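Local coordinates for protein aspartate carbamoyltransferase (PDB 7K46) that probably catalyses the transfer of a carbamoyl group from carbamoyl phosphate to L-aspartate, an early step of pyrimidine synthesis, at residues K282-H287 and R304-R309; G161-L166 and K191-A196; V237-R242 and M286-R291. All blocks are in the same frame, centred on the assembly; numbering follows the deposited sequence.

Contact 1. Residues K282-H287 and R304-R309; sequences KMVVMH and RAAYFR
Arg-304 crosses Met-283 at a slant where the chain returns to the edge of the parallel sheet of the aspartate-binding domain. The segment 304-309 runs nearly alongside strand 284-286 and joins it through a single bridge, Val-285 with Ala-305. It then leads into the C-terminal helix 309-326. The aliphatic part of Arg-304 does the touching. Its CG is 3.2 Å from Met-283 O, and its CD rests against Met-283 SD. A bend at chi3 (-68°) carries the guanidinium off to Asp-302, its salt-bridge partner. The carbonyl of Arg-304 accepts the N-H of Val-285, with Arg-304 O 2.9 Å from Val-285 N. The same oxygen takes a CH contact from Val-284 CA. Ala-305 turns its methyl away from the strand. Ala-306 gives its N-H to Val-285 in return, Ala-306 N to Val-285 O being 2.9 Å. Its CB packs on Val-284 CB at 3.7 Å, and both side chains also touch Glu-155 of helix 142-156. Tyr-307 lies side by side with Val-285, pointing the same way. Val-285 CG1, anti to the backbone N (chi1 173°), meets Tyr-307 CE1 at 3.8 Å. The ring presents its edge to the strand as well, with Tyr-307 CD1 3.5 Å from Val-285 O. Asp-300 holds the hydroxyl at the far end. At the near end, Tyr-307 CB lies against His-287 CB. Beyond the bridge a water ties the two backbones together. It donates to both carbonyls, lying 2.7 Å from His-287 O and 2.9 Å from Tyr-307 O.

Contact 2. Residues G161-L166 and K191-A196; sequences GIAIAL and KVYLIA
Ile-164 and Leu-166 exchange backbone hydrogen bonds with the neighbouring strand 191-195. Ile-164 N to Lys-191 O is 3.0 Å, and Tyr-193 N to Ile-164 O is 2.8 Å. Leu-166 N then bonds Tyr-193 O, and Ile-195 N bonds Leu-166 O. At the start of the ladder, the bond from Lys-191 N to Ile-162 O is weak. The strands are parallel and their axes differ by 17°. On one face, Ile-164 lies beside Val-192, with CG2 of each 4.0 Å apart. Leu-166 CD1 reaches both Val-192 CG1, at 4.1 Å, and Leu-194 CD2. On the other face, Ala-165 CB meets Tyr-193 CB at 3.9 Å. The tyrosine ring turns an edge to Ala-163 CB and lies with one face under Lys-191 CG. Lys-191 extends from a CG anti to its N (chi1 -173°), and its NZ donates to Tyr-193 OH. Further out, Asp-234 bonds the tyrosine hydroxyl and Gln-222 bonds the lysine amine. Leu-180 and Leu-183 of helix 174-186 cover the Ile-164 and Leu-166 face. This is the beta-alpha-beta unit of a Rossmann-like domain.

Contact 3. Residues V237-R242 and M286-R291; sequences VLYATR and MHPLPR
Tyr-239 and Met-286 project from the same face of the sheet, and their side chains cross at a slant. Tyr-239 CG is anti to the backbone N (chi1 -172°), which brings the ring over toward the other segment. Its CD2 meets Met-286 CB at 3.9 Å, and the Met-286 methyl CE lies beside Tyr-239 CD2 and CE2. Met-286 bends at chi3, and its sulphur touches Val-237, with SD 3.9 Å from CG1. Farther along the ring, on the same side of its plane as Met-286 CB, Tyr-239 CZ is 3.7 Å from Pro-288 CD. The tyrosine hydroxyl touches this proline too, and its hydrogen bond goes to Asp-148. Met-286 also grips the strand through its backbone. Met-286 N donates to Leu-238 O, and Met-286 O accepts from Ala-240 N; each is 2.9 Å long. The imidazole of His-287 turns one face to the strand. Ala-240 O sits 3.3 Å above the ring plane, offset toward the rim, and Thr-241 CA makes a CH-pi contact with the same face. Ala-240 O is buried with no hydrogen-bond partner in the model. It takes a CH contact from His-287 CA, and Pro-288 CD is 3.2 Å away. Two bonds fix the ring: His-287 ND1 accepts from Leu-289 N, and NE2 is bonded to Glu-294. Farther on, Arg-242 CD lies 3.6 Å from Pro-290 O. Pro-290 follows a cis peptide bond. Arg-291 makes salt bridges to Asp-300 and to Asp-98 of a neighbouring subunit. His-Pro-Leu-Pro is a signature loop of aspartate carbamoyltransferases. As in relatives, it probably contributes backbone carbonyls to the carbamoyl phosphate site. Arg-242 is placed like the arginine that binds aspartate in relatives, probably with the same role.

All three contacts reach one five-stranded parallel sheet, in the order 220-224, 191-195, 163-167, 237-240, 284-286. Contact 2 pairs two strands on one side, and contact 1 adds a short bridge at the 284-286 edge. Contact 3 lies between them. Contacts 1 and 3 share Met-286 and His-287, and their centres are 9 Å apart. Contacts 2 and 3 are 13 Å apart between centres and meet through Ala-165, whose N probably bonds Val-237 O and whose O probably bonds Tyr-239 N. Contacts 1 and 2 do not touch; their nearest atoms are about 6 Å apart. The probable active site lies at the contact 3 loop; contact 1 holds the strand that leads into this loop.

Contact 1. Residues K282-H287 and R304-R309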
ATOM      1  N   LYS A 282     -38.080  -4.415  17.143  1.00 28.28           N
ATOM      2  CA  LYS A 282     -37.520  -3.455  16.190  1.00 26.25           C
ATOM      3  C   LYS A 282     -36.566  -2.523  16.939  1.00 29.22           C
ATOM      4  O   LYS A 282     -36.953  -1.448  17.402  1.00 28.99           O
ATOM      5  CB  LYS A 282     -38.639  -2.685  15.493  1.00 29.17           C
ATOM      6  CG  LYS A 282     -38.199  -1.768  14.345  1.00 36.36           C
ATOM      7  CD  LYS A 282     -39.385  -0.950  13.829  1.00 45.52           C
ATOM      8  CE  LYS A 282     -38.962   0.176  12.879  1.00 45.54           C
ATOM      9  NZ  LYS A 282     -38.299  -0.328  11.657  1.00 44.10           N
ATOM     10  N   MET A 283     -35.308  -2.946  17.058  1.00 25.74           N
ATOM     11  CA  MET A 283     -34.252  -2.105  17.613  1.00 23.36           C
ATOM     12  C   MET A 283     -32.922  -2.604  17.060  1.00 23.33           C
ATOM     13  O   MET A 283     -32.856  -3.656  16.421  1.00 21.65           O
ATOM     14  CB  MET A 283     -34.282  -2.103  19.154  1.00 21.17           C
ATOM     15  CG  MET A 283     -34.108  -3.474  19.821  1.00 23.31           C
ATOM     16  SD  MET A 283     -32.372  -4.031  19.897  1.00 22.35           S
ATOM     17  CE  MET A 283     -31.721  -2.945  21.164  1.00 20.60           C
ATOM     18  N   VAL A 284     -31.856  -1.833  17.293  1.00 20.14           N
ATOM     19  CA  VAL A 284     -30.521  -2.289  16.922  1.00 17.66           C
ATOM     20  C   VAL A 284     -29.538  -2.053  18.059  1.00 23.56           C
ATOM     21  O   VAL A 284     -29.675  -1.118  18.859  1.00 18.29           O
ATOM     22  CB  VAL A 284     -29.988  -1.624  15.631  1.00 22.39           C
ATOM     23  CG1 VAL A 284     -30.799  -2.074  14.418  1.00 20.78           C
ATOM     24  CG2 VAL A 284     -29.970  -0.103  15.766  1.00 21.09           C
ATOM     25  N   VAL A 285     -28.535  -2.927  18.110  1.00 18.11           N
ATOM     26  CA  VAL A 285     -27.348  -2.757  18.929  1.00 18.68           C
ATOM     27  C   VAL A 285     -26.233  -2.275  18.011  1.00 19.24           C
ATOM     28  O   VAL A 285     -26.000  -2.860  16.947  1.00 18.69           O
ATOM     29  CB  VAL A 285     -26.959  -4.074  19.624  1.00 20.96           C
ATOM     30  CG1 VAL A 285     -25.624  -3.932  20.337  1.00 18.79           C
ATOM     31  CG2 VAL A 285     -28.067  -4.519  20.599  1.00 18.12           C
ATOM     32  N   MET A 286     -25.551  -1.212  18.415  1.00 16.76           N
ATOM     33  CA  MET A 286     -24.467  -0.646  17.637  1.00 15.29           C
ATOM     34  C   MET A 286     -23.238  -0.486  18.525  1.00 16.38           C
ATOM     35  O   MET A 286     -23.324  -0.489  19.754  1.00 18.93           O
ATOM     36  CB  MET A 286     -24.877   0.709  17.027  1.00 14.98           C
ATOM     37  CG  MET A 286     -26.036   0.600  16.022  1.00 17.52           C
ATOM     38  SD  MET A 286     -26.700   2.215  15.535  1.00 19.26           S
ATOM     39  CE  MET A 286     -25.237   3.042  14.880  1.00 16.62           C
ATOM     40  N   HIS A 287     -22.089  -0.336  17.876  1.00 15.32           N
ATOM     41  CA  HIS A 287     -20.806  -0.220  18.559  1.00 17.35           C
ATOM     42  C   HIS A 287     -19.818   0.252  17.504  1.00 17.31           C
ATOM     43  O   HIS A 287     -19.734  -0.362  16.436  1.00 16.31           O
ATOM     44  CB  HIS A 287     -20.386  -1.570  19.151  1.00 15.94           C
ATOM     45  CG  HIS A 287     -19.219  -1.504  20.088  1.00 16.24           C
ATOM     46  ND1 HIS A 287     -18.048  -0.840  19.786  1.00 17.02           N
ATOM     47  CD2 HIS A 287     -19.034  -2.055  21.313  1.00 17.60           C
ATOM     48  CE1 HIS A 287     -17.195  -0.978  20.785  1.00 19.42           C
ATOM     49  NE2 HIS A 287     -17.769  -1.709  21.725  1.00 19.72           N
ATOM     50  N   ARG A 304     -30.925  -8.047  15.280  1.00 19.68           N
ATOM     51  CA  ARG A 304     -30.792  -6.689  15.791  1.00 21.17           C
ATOM     52  C   ARG A 304     -29.340  -6.282  16.018  1.00 20.70           C
ATOM     53  O   ARG A 304     -29.078  -5.117  16.352  1.00 20.99           O
ATOM     54  CB  ARG A 304     -31.594  -6.570  17.089  1.00 22.62           C
ATOM     55  CG  ARG A 304     -33.067  -6.859  16.891  1.00 24.24           C
ATOM     56  CD  ARG A 304     -33.792  -7.140  18.220  1.00 26.73           C
ATOM     57  NE  ARG A 304     -33.383  -8.392  18.855  1.00 25.70           N
ATOM     58  CZ  ARG A 304     -33.964  -8.900  19.935  1.00 30.90           C
ATOM     59  NH1 ARG A 304     -34.999  -8.307  20.506  1.00 25.97           N
ATOM     60  NH2 ARG A 304     -33.492 -10.030  20.458  1.00 27.22           N
ATOM     61  N   ALA A 305     -28.393  -7.201  15.851  1.00 20.53           N
ATOM     62  CA  ALA A 305     -26.977  -6.880  16.023  1.00 18.27           C
ATOM     63  C   ALA A 305     -26.504  -6.175  14.754  1.00 17.86           C
ATOM     64  O   ALA A 305     -26.256  -6.814  13.730  1.00 19.81           O
ATOM     65  CB  ALA A 305     -26.168  -8.142  16.305  1.00 20.12           C
ATOM     66  N   ALA A 306     -26.395  -4.849  14.815  1.00 17.50           N
ATOM     67  CA  ALA A 306     -26.118  -4.035  13.638  1.00 18.11           C
ATOM     68  C   ALA A 306     -24.663  -3.571  13.536  1.00 19.17           C
ATOM     69  O   ALA A 306     -24.318  -2.877  12.572  1.00 19.17           O
ATOM     70  CB  ALA A 306     -27.056  -2.819  13.627  1.00 17.51           C
ATOM     71  N   TYR A 307     -23.804  -3.928  14.493  1.00 17.74           N
ATOM     72  CA  TYR A 307     -22.469  -3.336  14.539  1.00 16.65           C
ATOM     73  C   TYR A 307     -21.534  -3.845  13.447  1.00 20.39           C
ATOM     74  O   TYR A 307     -20.490  -3.218  13.218  1.00 16.54           O
ATOM     75  CB  TYR A 307     -21.822  -3.554  15.918  1.00 17.97           C
ATOM     76  CG  TYR A 307     -22.165  -4.877  16.584  1.00 18.93           C
ATOM     77  CD1 TYR A 307     -23.324  -5.008  17.357  1.00 17.24           C
ATOM     78  CD2 TYR A 307     -21.328  -5.987  16.456  1.00 18.22           C
ATOM     79  CE1 TYR A 307     -23.654  -6.213  17.968  1.00 19.93           C
ATOM     80  CE2 TYR A 307     -21.648  -7.206  17.071  1.00 19.93           C
ATOM     81  CZ  TYR A 307     -22.816  -7.304  17.826  1.00 22.83           C
ATOM     82  OH  TYR A 307     -23.150  -8.490  18.440  1.00 20.44           O
ATOM     83  N   PHE A 308     -21.865  -4.944  12.766  1.00 16.47           N
ATOM     84  CA  PHE A 308     -21.059  -5.303  11.603  1.00 18.29           C
ATOM     85  C   PHE A 308     -21.558  -4.591  10.346  1.00 18.45           C
ATOM     86  O   PHE A 308     -20.758  -4.058   9.571  1.00 17.88           O
ATOM     87  CB  PHE A 308     -21.060  -6.827  11.401  1.00 20.23           C
ATOM     88  CG  PHE A 308     -20.585  -7.595  12.604  1.00 18.60           C
ATOM     89  CD1 PHE A 308     -19.371  -7.285  13.208  1.00 17.58           C
ATOM     90  CD2 PHE A 308     -21.355  -8.625  13.135  1.00 19.16           C
ATOM     91  CE1 PHE A 308     -18.923  -7.988  14.328  1.00 18.69           C
ATOM     92  CE2 PHE A 308     -20.912  -9.335  14.245  1.00 20.15           C
ATOM     93  CZ  PHE A 308     -19.702  -9.012  14.845  1.00 18.63           C
ATOM     94  N   ARG A 309     -22.876  -4.572  10.130  1.00 17.18           N
ATOM     95  CA  ARG A 309     -23.436  -3.793   9.025  1.00 16.79           C
ATOM     96  C   ARG A 309     -23.071  -2.315   9.139  1.00 17.97           C
ATOM     97  O   ARG A 309     -22.895  -1.632   8.119  1.00 17.91           O
ATOM     98  CB  ARG A 309     -24.955  -3.961   8.988  1.00 18.04           C
ATOM     99  CG  ARG A 309     -25.418  -5.393   8.657  1.00 19.45           C
ATOM    100  CD  ARG A 309     -26.939  -5.470   8.414  1.00 23.62           C
ATOM    101  NE  ARG A 309     -27.738  -5.135   9.591  1.00 21.36           N
ATOM    102  CZ  ARG A 309     -28.025  -5.993  10.564  1.00 25.69           C
ATOM    103  NH1 ARG A 309     -27.552  -7.231  10.557  1.00 19.85           N
ATOM    104  NH2 ARG A 309     -28.807  -5.600  11.568  1.00 21.65           N
TER
HETATM  105  O   HOH W   1     -19.322  -0.661  13.761  1.00 16.22           O

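Contact 2. Residues G161-L166 and K191-A196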
ATOM      1  N   GLY A 161     -37.411  10.621  16.490  1.00 24.58           N
ATOM      2  CA  GLY A 161     -38.315   9.842  17.305  1.00 28.46           C
ATOM      3  C   GLY A 161     -37.685   8.768  18.173  1.00 25.83           C
ATOM      4  O   GLY A 161     -38.400   8.164  18.983  1.00 26.43           O
ATOM      5  N   ILE A 162     -36.375   8.515  18.062  1.00 25.23           N
ATOM      6  CA  ILE A 162     -35.797   7.343  18.718  1.00 23.43           C
ATOM      7  C   ILE A 162     -35.486   7.634  20.180  1.00 25.34           C
ATOM      8  O   ILE A 162     -35.245   8.776  20.590  1.00 21.49           O
ATOM      9  CB  ILE A 162     -34.526   6.843  18.000  1.00 23.94           C
ATOM     10  CG1 ILE A 162     -33.388   7.865  18.115  1.00 24.96           C
ATOM     11  CG2 ILE A 162     -34.817   6.442  16.554  1.00 22.29           C
ATOM     12  CD1 ILE A 162     -32.031   7.327  17.610  1.00 21.69           C
ATOM     13  N   ALA A 163     -35.461   6.561  20.963  1.00 18.24           N
ATOM     14  CA  ALA A 163     -34.775   6.519  22.246  1.00 21.59           C
ATOM     15  C   ALA A 163     -33.477   5.744  22.065  1.00 23.35           C
ATOM     16  O   ALA A 163     -33.489   4.620  21.550  1.00 21.76           O
ATOM     17  CB  ALA A 163     -35.635   5.855  23.323  1.00 22.69           C
ATOM     18  N   ILE A 164     -32.370   6.332  22.498  1.00 18.18           N
ATOM     19  CA  ILE A 164     -31.045   5.752  22.300  1.00 20.16           C
ATOM     20  C   ILE A 164     -30.306   5.769  23.627  1.00 20.53           C
ATOM     21  O   ILE A 164     -30.383   6.748  24.375  1.00 20.27           O
ATOM     22  CB  ILE A 164     -30.250   6.506  21.210  1.00 17.86           C
ATOM     23  CG1 ILE A 164     -28.822   5.951  21.083  1.00 18.59           C
ATOM     24  CG2 ILE A 164     -30.226   8.006  21.488  1.00 19.97           C
ATOM     25  CD1 ILE A 164     -28.075   6.476  19.861  1.00 19.96           C
ATOM     26  N   ALA A 165     -29.603   4.678  23.928  1.00 18.52           N
ATOM     27  CA  ALA A 165     -28.734   4.609  25.095  1.00 17.63           C
ATOM     28  C   ALA A 165     -27.290   4.705  24.633  1.00 18.97           C
ATOM     29  O   ALA A 165     -26.874   3.963  23.738  1.00 19.50           O
ATOM     30  CB  ALA A 165     -28.949   3.312  25.881  1.00 19.54           C
ATOM     31  N   LEU A 166     -26.546   5.651  25.204  1.00 19.47           N
ATOM     32  CA  LEU A 166     -25.106   5.759  24.995  1.00 16.83           C
ATOM     33  C   LEU A 166     -24.454   5.133  26.219  1.00 20.68           C
ATOM     34  O   LEU A 166     -24.720   5.555  27.349  1.00 18.93           O
ATOM     35  CB  LEU A 166     -24.670   7.218  24.805  1.00 18.63           C
ATOM     36  CG  LEU A 166     -25.446   8.001  23.741  1.00 17.88           C
ATOM     37  CD1 LEU A 166     -25.086   9.481  23.758  1.00 18.63           C
ATOM     38  CD2 LEU A 166     -25.252   7.418  22.322  1.00 18.14           C
ATOM     39  N   LYS A 191     -35.638  10.376  23.458  1.00 22.48           N
ATOM     40  CA  LYS A 191     -34.980  10.214  24.744  1.00 23.33           C
ATOM     41  C   LYS A 191     -33.559   9.726  24.536  1.00 22.03           C
ATOM     42  O   LYS A 191     -33.306   8.912  23.644  1.00 19.98           O
ATOM     43  CB  LYS A 191     -35.761   9.228  25.621  1.00 22.58           C
ATOM     44  CG  LYS A 191     -35.261   9.100  27.052  1.00 21.04           C
ATOM     45  CD  LYS A 191     -36.322   8.399  27.892  1.00 25.85           C
ATOM     46  CE  LYS A 191     -36.038   8.519  29.376  1.00 30.33           C
ATOM     47  NZ  LYS A 191     -37.036   7.739  30.184  1.00 27.51           N
ATOM     48  N   VAL A 192     -32.640  10.220  25.366  1.00 19.22           N
ATOM     49  CA  VAL A 192     -31.264   9.720  25.413  1.00 21.87           C
ATOM     50  C   VAL A 192     -31.007   9.194  26.819  1.00 22.61           C
ATOM     51  O   VAL A 192     -31.107   9.945  27.801  1.00 20.66           O
ATOM     52  CB  VAL A 192     -30.226  10.800  25.057  1.00 17.07           C
ATOM     53  CG1 VAL A 192     -28.801  10.240  25.214  1.00 17.27           C
ATOM     54  CG2 VAL A 192     -30.441  11.348  23.640  1.00 17.00           C
ATOM     55  N   TYR A 193     -30.673   7.912  26.913  1.00 20.64           N
ATOM     56  CA  TYR A 193     -30.181   7.327  28.155  1.00 21.60           C
ATOM     57  C   TYR A 193     -28.663   7.417  28.158  1.00 19.56           C
ATOM     58  O   TYR A 193     -28.019   7.030  27.178  1.00 20.36           O
ATOM     59  CB  TYR A 193     -30.618   5.863  28.289  1.00 18.93           C
ATOM     60  CG  TYR A 193     -32.104   5.659  28.466  1.00 19.26           C
ATOM     61  CD1 TYR A 193     -32.684   5.718  29.731  1.00 24.01           C
ATOM     62  CD2 TYR A 193     -32.931   5.400  27.376  1.00 21.42           C
ATOM     63  CE1 TYR A 193     -34.047   5.535  29.914  1.00 22.71           C
ATOM     64  CE2 TYR A 193     -34.309   5.208  27.549  1.00 20.93           C
ATOM     65  CZ  TYR A 193     -34.858   5.280  28.823  1.00 24.97           C
ATOM     66  OH  TYR A 193     -36.215   5.092  29.009  1.00 26.92           O
ATOM     67  N   LEU A 194     -28.095   7.928  29.254  1.00 19.22           N
ATOM     68  CA  LEU A 194     -26.644   8.036  29.433  1.00 18.79           C
ATOM     69  C   LEU A 194     -26.238   7.024  30.503  1.00 20.43           C
ATOM     70  O   LEU A 194     -26.424   7.272  31.698  1.00 19.84           O
ATOM     71  CB  LEU A 194     -26.251   9.455  29.833  1.00 20.69           C
ATOM     72  CG  LEU A 194     -26.660  10.563  28.854  1.00 21.72           C
ATOM     73  CD1 LEU A 194     -26.403  11.944  29.468  1.00 22.73           C
ATOM     74  CD2 LEU A 194     -25.909  10.396  27.540  1.00 17.13           C
ATOM     75  N   ILE A 195     -25.687   5.886  30.071  1.00 20.41           N
ATOM     76  CA  ILE A 195     -25.403   4.747  30.946  1.00 19.02           C
ATOM     77  C   ILE A 195     -23.896   4.675  31.150  1.00 21.52           C
ATOM     78  O   ILE A 195     -23.153   4.355  30.215  1.00 20.91           O
ATOM     79  CB  ILE A 195     -25.922   3.426  30.358  1.00 20.03           C
ATOM     80  CG1 ILE A 195     -27.383   3.550  29.891  1.00 16.70           C
ATOM     81  CG2 ILE A 195     -25.720   2.284  31.359  1.00 21.02           C
ATOM     82  CD1 ILE A 195     -28.374   3.848  31.014  1.00 19.79           C
ATOM     83  N   ALA A 196     -23.438   4.941  32.369  1.00 22.30           N
ATOM     84  CA  ALA A 196     -22.010   4.982  32.636  1.00 22.80           C
ATOM     85  C   ALA A 196     -21.769   4.594  34.078  1.00 27.52           C
ATOM     86  O   ALA A 196     -22.586   4.922  34.953  1.00 23.20           O
ATOM     87  CB  ALA A 196     -21.429   6.375  32.366  1.00 19.34           C
TER

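Contact 3. Residues V237-R242 and M286-R291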
ATOM      1  N   VAL A 237     -32.233   2.089  20.093  1.00 20.80           N
ATOM      2  CA  VAL A 237     -30.809   1.894  19.824  1.00 21.16           C
ATOM      3  C   VAL A 237     -30.090   1.723  21.157  1.00 19.16           C
ATOM      4  O   VAL A 237     -30.239   2.557  22.058  1.00 17.99           O
ATOM      5  CB  VAL A 237     -30.202   3.081  19.045  1.00 17.58           C
ATOM      6  CG1 VAL A 237     -28.686   2.868  18.818  1.00 18.34           C
ATOM      7  CG2 VAL A 237     -30.926   3.275  17.716  1.00 21.33           C
ATOM      8  N   LEU A 238     -29.322   0.640  21.285  1.00 16.61           N
ATOM      9  CA  LEU A 238     -28.317   0.496  22.336  1.00 16.54           C
ATOM     10  C   LEU A 238     -26.959   0.704  21.680  1.00 19.08           C
ATOM     11  O   LEU A 238     -26.516  -0.137  20.895  1.00 20.16           O
ATOM     12  CB  LEU A 238     -28.384  -0.880  22.990  1.00 20.26           C
ATOM     13  CG  LEU A 238     -29.692  -1.252  23.679  1.00 20.84           C
ATOM     14  CD1 LEU A 238     -29.597  -2.666  24.266  1.00 17.50           C
ATOM     15  CD2 LEU A 238     -30.006  -0.212  24.767  1.00 18.34           C
ATOM     16  N   TYR A 239     -26.301   1.816  22.000  1.00 17.91           N
ATOM     17  CA  TYR A 239     -25.022   2.183  21.387  1.00 17.22           C
ATOM     18  C   TYR A 239     -23.942   1.965  22.441  1.00 19.40           C
ATOM     19  O   TYR A 239     -23.803   2.759  23.376  1.00 18.54           O
ATOM     20  CB  TYR A 239     -25.057   3.623  20.866  1.00 16.63           C
ATOM     21  CG  TYR A 239     -23.844   4.060  20.046  1.00 18.04           C
ATOM     22  CD1 TYR A 239     -22.672   4.477  20.667  1.00 17.06           C
ATOM     23  CD2 TYR A 239     -23.891   4.083  18.659  1.00 16.36           C
ATOM     24  CE1 TYR A 239     -21.567   4.887  19.929  1.00 18.29           C
ATOM     25  CE2 TYR A 239     -22.782   4.484  17.904  1.00 17.48           C
ATOM     26  CZ  TYR A 239     -21.632   4.888  18.545  1.00 18.16           C
ATOM     27  OH  TYR A 239     -20.551   5.296  17.810  1.00 19.44           O
ATOM     28  N   ALA A 240     -23.185   0.883  22.292  1.00 20.28           N
ATOM     29  CA  ALA A 240     -22.169   0.489  23.255  1.00 16.93           C
ATOM     30  C   ALA A 240     -20.786   0.972  22.828  1.00 23.23           C
ATOM     31  O   ALA A 240     -20.490   1.115  21.637  1.00 19.31           O
ATOM     32  CB  ALA A 240     -22.153  -1.032  23.425  1.00 21.53           C
ATOM     33  N   THR A 241     -19.928   1.212  23.819  1.00 22.17           N
ATOM     34  CA  THR A 241     -18.547   1.597  23.564  1.00 19.57           C
ATOM     35  C   THR A 241     -17.642   0.852  24.536  1.00 22.52           C
ATOM     36  O   THR A 241     -18.087   0.320  25.558  1.00 23.17           O
ATOM     37  CB  THR A 241     -18.317   3.118  23.707  1.00 25.22           C
ATOM     38  OG1 THR A 241     -18.636   3.524  25.044  1.00 23.22           O
ATOM     39  CG2 THR A 241     -19.175   3.906  22.714  1.00 24.09           C
ATOM     40  N   ARG A 242     -16.356   0.859  24.211  1.00 26.12           N
ATOM     41  CA  ARG A 242     -15.342   0.114  24.945  1.00 30.32           C
ATOM     42  C   ARG A 242     -14.873   0.889  26.175  1.00 35.18           C
ATOM     43  O   ARG A 242     -14.523   2.069  26.072  1.00 34.73           O
ATOM     44  CB  ARG A 242     -14.158  -0.151  24.011  1.00 29.47           C
ATOM     45  CG  ARG A 242     -13.313  -1.342  24.371  1.00 39.75           C
ATOM     46  CD  ARG A 242     -12.072  -1.399  23.496  1.00 42.10           C
ATOM     47  NE  ARG A 242     -11.026  -0.531  24.014  1.00 55.38           N
ATOM     48  CZ  ARG A 242      -9.734  -0.825  23.984  1.00 64.12           C
ATOM     49  NH1 ARG A 242      -9.294  -1.950  23.442  1.00 64.81           N
ATOM     50  NH2 ARG A 242      -8.863   0.022  24.526  1.00 72.28           N
ATOM     51  N   MET A 286     -25.551  -1.212  18.415  1.00 16.76           N
ATOM     52  CA  MET A 286     -24.467  -0.646  17.637  1.00 15.29           C
ATOM     53  C   MET A 286     -23.238  -0.486  18.525  1.00 16.38           C
ATOM     54  O   MET A 286     -23.324  -0.489  19.754  1.00 18.93           O
ATOM     55  CB  MET A 286     -24.877   0.709  17.027  1.00 14.98           C
ATOM     56  CG  MET A 286     -26.036   0.600  16.022  1.00 17.52           C
ATOM     57  SD  MET A 286     -26.700   2.215  15.535  1.00 19.26           S
ATOM     58  CE  MET A 286     -25.237   3.042  14.880  1.00 16.62           C
ATOM     59  N   HIS A 287     -22.089  -0.336  17.876  1.00 15.32           N
ATOM     60  CA  HIS A 287     -20.806  -0.220  18.559  1.00 17.35           C
ATOM     61  C   HIS A 287     -19.818   0.252  17.504  1.00 17.31           C
ATOM     62  O   HIS A 287     -19.734  -0.362  16.436  1.00 16.31           O
ATOM     63  CB  HIS A 287     -20.386  -1.570  19.151  1.00 15.94           C
ATOM     64  CG  HIS A 287     -19.219  -1.504  20.088  1.00 16.24           C
ATOM     65  ND1 HIS A 287     -18.048  -0.840  19.786  1.00 17.02           N
ATOM     66  CD2 HIS A 287     -19.034  -2.055  21.313  1.00 17.60           C
ATOM     67  CE1 HIS A 287     -17.195  -0.978  20.785  1.00 19.42           C
ATOM     68  NE2 HIS A 287     -17.769  -1.709  21.725  1.00 19.72           N
ATOM     69  N   PRO A 288     -19.082   1.341  17.744  1.00 17.14           N
ATOM     70  CA  PRO A 288     -18.158   1.836  16.708  1.00 16.72           C
ATOM     71  C   PRO A 288     -17.002   0.889  16.422  1.00 20.33           C
ATOM     72  O   PRO A 288     -16.429   0.962  15.322  1.00 18.96           O
ATOM     73  CB  PRO A 288     -17.665   3.175  17.285  1.00 16.85           C
ATOM     74  CG  PRO A 288     -17.818   3.012  18.796  1.00 19.57           C
ATOM     75  CD  PRO A 288     -19.073   2.179  18.959  1.00 18.35           C
ATOM     76  N   LEU A 289     -16.650   0.013  17.382  1.00 16.88           N
ATOM     77  CA  LEU A 289     -15.618  -1.023  17.336  1.00 16.03           C
ATOM     78  C   LEU A 289     -14.225  -0.393  17.413  1.00 19.35           C
ATOM     79  O   LEU A 289     -14.050   0.764  17.020  1.00 20.76           O
ATOM     80  CB  LEU A 289     -15.772  -1.896  16.080  1.00 15.16           C
ATOM     81  CG  LEU A 289     -17.066  -2.719  16.047  1.00 20.60           C
ATOM     82  CD1 LEU A 289     -17.168  -3.561  14.780  1.00 14.48           C
ATOM     83  CD2 LEU A 289     -17.176  -3.621  17.286  1.00 17.44           C
ATOM     84  N   PRO A 290     -13.209  -1.107  17.931  1.00 19.95           N
ATOM     85  CA  PRO A 290     -13.243  -2.492  18.416  1.00 19.49           C
ATOM     86  C   PRO A 290     -13.960  -2.664  19.747  1.00 21.87           C
ATOM     87  O   PRO A 290     -14.073  -1.717  20.524  1.00 19.47           O
ATOM     88  CB  PRO A 290     -11.753  -2.841  18.568  1.00 24.11           C
ATOM     89  CG  PRO A 290     -11.114  -1.532  18.871  1.00 20.76           C
ATOM     90  CD  PRO A 290     -11.860  -0.522  18.059  1.00 19.35           C
ATOM     91  N   ARG A 291     -14.436  -3.879  19.994  1.00 19.53           N
ATOM     92  CA  ARG A 291     -15.032  -4.272  21.262  1.00 18.56           C
ATOM     93  C   ARG A 291     -14.100  -5.224  22.000  1.00 25.04           C
ATOM     94  O   ARG A 291     -13.260  -5.898  21.396  1.00 23.07           O
ATOM     95  CB  ARG A 291     -16.377  -4.972  21.035  1.00 22.76           C
ATOM     96  CG  ARG A 291     -16.227  -6.252  20.209  1.00 21.95           C
ATOM     97  CD  ARG A 291     -17.448  -7.156  20.283  1.00 18.70           C
ATOM     98  NE  ARG A 291     -17.357  -8.217  19.283  1.00 19.88           N
ATOM     99  CZ  ARG A 291     -18.312  -9.105  19.040  1.00 23.03           C
ATOM    100  NH1 ARG A 291     -19.422  -9.144  19.762  1.00 18.39           N
ATOM    101  NH2 ARG A 291     -18.158  -9.961  18.034  1.00 19.25           N
TER